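Long-range contact in uncharacterized protein DUF849 with a TIM barrel fold (Burkholderia xenovorans LB400, PDB 3E49), which probably cleaves 3-keto-5-aminohexanoate or a related beta-keto acid, using a zinc ion bound in a TIM barrel: residues Gly120-Leu125 and Arg142-Val147. Numbering follows the deposited sequence.
Sequences GLYPML and RSRDLV
Arg144 lays its side chain over one face of the Tyr122 ring, crossing it at about a right angle. Its CB rests 3.6 Å from CD1 of Tyr122, and CG, anti to the backbone N (chi1 -173°), carries the chain on past CE1 and CD1. CD and NE arch clear of the ring, and the bend at chi3 (-53°) brings the guanidinium down over the CD2/CE2 edge, the side away from CB. There NH2 lies 3.3 Å from CD2 of Tyr122, and NH1 sits over CE2. CZ is 3.9 Å from the ring centroid. With the two planes 33° apart this is a tilted cation-pi contact, which a long, flat cation suits. NE is paired in a salt bridge with Glu141, which helps to fix the group's rotation. Pro123 CD packs on the opposite face of the tyrosine.

Alongside, Ser143 OG gives its proton to Leu140 O and accepts the N-H of Leu121 at 2.9 Å and, weakly, that of Tyr122 at 3.0 Å. A short hydroxyl can thus serve a buried turn and a helix end together.

His184 and Arg188 of a second subunit also meet Tyr122, placing the contact at a subunit interface. It ties together the base of the excursion, holding helix 134-141, that runs between the paired antiparallel strands 117-118 and 147-148 in the connection from barrel strand 109-113 to 168-173 of this TIM barrel.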
ATOM      1  N   GLY A 120      -9.753  24.046  -5.821  1.00 28.00           N
ATOM      2  CA  GLY A 120      -8.965  24.828  -6.762  1.00 29.03           C
ATOM      3  C   GLY A 120      -9.483  24.679  -8.172  1.00 26.73           C
ATOM      4  O   GLY A 120      -9.130  23.728  -8.867  1.00 27.32           O
ATOM      5  N   LEU A 121     -10.324  25.612  -8.594  1.00 27.36           N
ATOM      6  CA  LEU A 121     -10.926  25.570  -9.923  1.00 27.52           C
ATOM      7  C   LEU A 121     -10.233  26.483 -10.918  1.00 29.00           C
ATOM      8  O   LEU A 121     -10.342  26.281 -12.118  1.00 29.63           O
ATOM      9  CB  LEU A 121     -12.403  25.934  -9.852  1.00 28.69           C
ATOM     10  CG  LEU A 121     -13.335  25.135  -8.918  1.00 31.65           C
ATOM     11  CD1 LEU A 121     -14.736  25.550  -9.244  1.00 29.98           C
ATOM     12  CD2 LEU A 121     -13.163  23.635  -9.047  1.00 27.75           C
ATOM     13  N   TYR A 122      -9.513  27.464 -10.402  1.00 32.10           N
ATOM     14  CA  TYR A 122      -8.789  28.453 -11.195  1.00 31.95           C
ATOM     15  C   TYR A 122      -7.860  27.901 -12.249  1.00 33.45           C
ATOM     16  O   TYR A 122      -7.640  28.580 -13.258  1.00 35.40           O
ATOM     17  CB  TYR A 122      -8.036  29.461 -10.299  1.00 31.08           C
ATOM     18  CG  TYR A 122      -7.029  28.857  -9.342  1.00 28.65           C
ATOM     19  CD1 TYR A 122      -7.405  28.492  -8.041  1.00 31.10           C
ATOM     20  CD2 TYR A 122      -5.706  28.657  -9.728  1.00 32.81           C
ATOM     21  CE1 TYR A 122      -6.525  27.945  -7.190  1.00 28.29           C
ATOM     22  CE2 TYR A 122      -4.802  28.093  -8.869  1.00 30.47           C
ATOM     23  CZ  TYR A 122      -5.213  27.756  -7.590  1.00 29.26           C
ATOM     24  OH  TYR A 122      -4.330  27.214  -6.725  1.00 29.04           O
ATOM     25  N   PRO A 123      -7.248  26.711 -12.039  1.00 33.27           N
ATOM     26  CA  PRO A 123      -6.424  26.229 -13.164  1.00 33.63           C
ATOM     27  C   PRO A 123      -7.182  25.986 -14.482  1.00 33.31           C
ATOM     28  O   PRO A 123      -6.562  25.922 -15.537  1.00 34.89           O
ATOM     29  CB  PRO A 123      -5.824  24.925 -12.618  1.00 32.31           C
ATOM     30  CG  PRO A 123      -5.761  25.168 -11.162  1.00 31.77           C
ATOM     31  CD  PRO A 123      -7.102  25.810 -10.881  1.00 34.11           C
HETATM   32  N   MSE A 124      -8.500  25.811 -14.417  1.00 33.67           N
HETATM   33  CA  MSE A 124      -9.315  25.652 -15.612  1.00 34.51           C
HETATM   34  C   MSE A 124      -9.254  26.889 -16.489  1.00 34.03           C
HETATM   35  O   MSE A 124      -9.506  26.801 -17.679  1.00 35.05           O
HETATM   36  CB  MSE A 124     -10.754  25.332 -15.242  1.00 34.36           C
HETATM   37  CG  MSE A 124     -10.893  23.939 -14.682  1.00 36.17           C
HETATM   38 SE   MSE A 124     -12.737  23.523 -14.116  0.75 39.40          SE
HETATM   39  CE  MSE A 124     -12.822  24.636 -12.715  1.00 40.91           C
ATOM     40  N   LEU A 125      -8.930  28.037 -15.916  1.00 35.85           N
ATOM     41  CA  LEU A 125      -8.764  29.252 -16.718  1.00 39.60           C
ATOM     42  C   LEU A 125      -7.579  29.142 -17.706  1.00 42.72           C
ATOM     43  O   LEU A 125      -7.421  29.976 -18.592  1.00 42.71           O
ATOM     44  CB  LEU A 125      -8.559  30.466 -15.826  1.00 38.73           C
ATOM     45  CG  LEU A 125      -9.731  30.909 -14.992  1.00 37.10           C
ATOM     46  CD1 LEU A 125      -9.279  31.874 -13.947  1.00 33.46           C
ATOM     47  CD2 LEU A 125     -10.799  31.523 -15.888  1.00 37.81           C
ATOM     48  N   ARG A 142     -12.375  33.086  -8.220  1.00 36.99           N
ATOM     49  CA  ARG A 142     -12.604  33.202  -6.784  1.00 38.88           C
ATOM     50  C   ARG A 142     -12.457  31.911  -5.985  1.00 36.23           C
ATOM     51  O   ARG A 142     -12.479  31.941  -4.752  1.00 36.79           O
ATOM     52  CB  ARG A 142     -13.897  33.965  -6.487  1.00 40.57           C
ATOM     53  CG  ARG A 142     -13.572  35.472  -6.371  1.00 49.56           C
ATOM     54  CD  ARG A 142     -14.764  36.360  -6.443  1.00 60.66           C
ATOM     55  NE  ARG A 142     -14.949  36.936  -7.777  1.00 67.51           N
ATOM     56  CZ  ARG A 142     -16.079  37.492  -8.214  1.00 70.39           C
ATOM     57  NH1 ARG A 142     -17.167  37.515  -7.447  1.00 75.63           N
ATOM     58  NH2 ARG A 142     -16.136  37.996  -9.441  1.00 70.04           N
ATOM     59  N   SER A 143     -12.243  30.792  -6.677  1.00 32.83           N
ATOM     60  CA  SER A 143     -11.979  29.528  -6.001  1.00 30.28           C
ATOM     61  C   SER A 143     -10.616  29.577  -5.324  1.00 30.76           C
ATOM     62  O   SER A 143     -10.381  28.847  -4.368  1.00 31.24           O
ATOM     63  CB  SER A 143     -12.096  28.344  -6.990  1.00 29.05           C
ATOM     64  OG  SER A 143     -11.063  28.337  -7.963  1.00 28.21           O
ATOM     65  N   ARG A 144      -9.710  30.429  -5.815  1.00 30.73           N
ATOM     66  CA  ARG A 144      -8.404  30.542  -5.222  1.00 32.74           C
ATOM     67  C   ARG A 144      -8.489  31.025  -3.750  1.00 34.64           C
ATOM     68  O   ARG A 144      -7.721  30.601  -2.903  1.00 34.30           O
ATOM     69  CB  ARG A 144      -7.551  31.492  -6.080  1.00 31.83           C
ATOM     70  CG  ARG A 144      -6.089  31.604  -5.692  1.00 33.55           C
ATOM     71  CD  ARG A 144      -5.409  32.717  -6.471  1.00 32.68           C
ATOM     72  NE  ARG A 144      -5.580  32.596  -7.922  1.00 33.30           N
ATOM     73  CZ  ARG A 144      -4.767  31.918  -8.723  1.00 33.58           C
ATOM     74  NH1 ARG A 144      -3.697  31.295  -8.230  1.00 38.26           N
ATOM     75  NH2 ARG A 144      -5.021  31.866 -10.021  1.00 36.63           N
ATOM     76  N   ASP A 145      -9.479  31.851  -3.439  1.00 37.60           N
ATOM     77  CA  ASP A 145      -9.587  32.433  -2.105  1.00 39.95           C
ATOM     78  C   ASP A 145     -10.795  31.967  -1.306  1.00 39.82           C
ATOM     79  O   ASP A 145     -11.136  32.548  -0.295  1.00 41.00           O
ATOM     80  CB  ASP A 145      -9.562  33.966  -2.194  1.00 41.15           C
ATOM     81  CG  ASP A 145     -10.550  34.522  -3.213  1.00 51.30           C
ATOM     82  OD1 ASP A 145     -10.237  34.519  -4.441  1.00 52.71           O
ATOM     83  OD2 ASP A 145     -11.627  35.009  -2.777  1.00 63.89           O
ATOM     84  N   LEU A 146     -11.419  30.888  -1.705  1.00 41.20           N
ATOM     85  CA  LEU A 146     -12.597  30.455  -0.946  1.00 43.31           C
ATOM     86  C   LEU A 146     -12.468  29.025  -0.408  1.00 41.65           C
ATOM     87  O   LEU A 146     -11.765  28.181  -0.959  1.00 41.48           O
ATOM     88  CB  LEU A 146     -13.873  30.711  -1.762  1.00 44.72           C
ATOM     89  CG  LEU A 146     -14.153  32.231  -2.009  1.00 47.72           C
ATOM     90  CD1 LEU A 146     -15.327  32.408  -2.938  1.00 47.52           C
ATOM     91  CD2 LEU A 146     -14.371  33.080  -0.710  1.00 44.87           C
ATOM     92  N   VAL A 147     -13.101  28.780   0.730  1.00 39.53           N
ATOM     93  CA  VAL A 147     -13.055  27.468   1.352  1.00 37.98           C
ATOM     94  C   VAL A 147     -14.394  26.818   1.138  1.00 37.94           C
ATOM     95  O   VAL A 147     -15.408  27.491   1.240  1.00 39.42           O
ATOM     96  CB  VAL A 147     -12.792  27.599   2.878  1.00 37.53           C
ATOM     97  CG1 VAL A 147     -13.035  26.288   3.579  1.00 39.26           C
ATOM     98  CG2 VAL A 147     -11.370  28.050   3.133  1.00 39.92           C
TER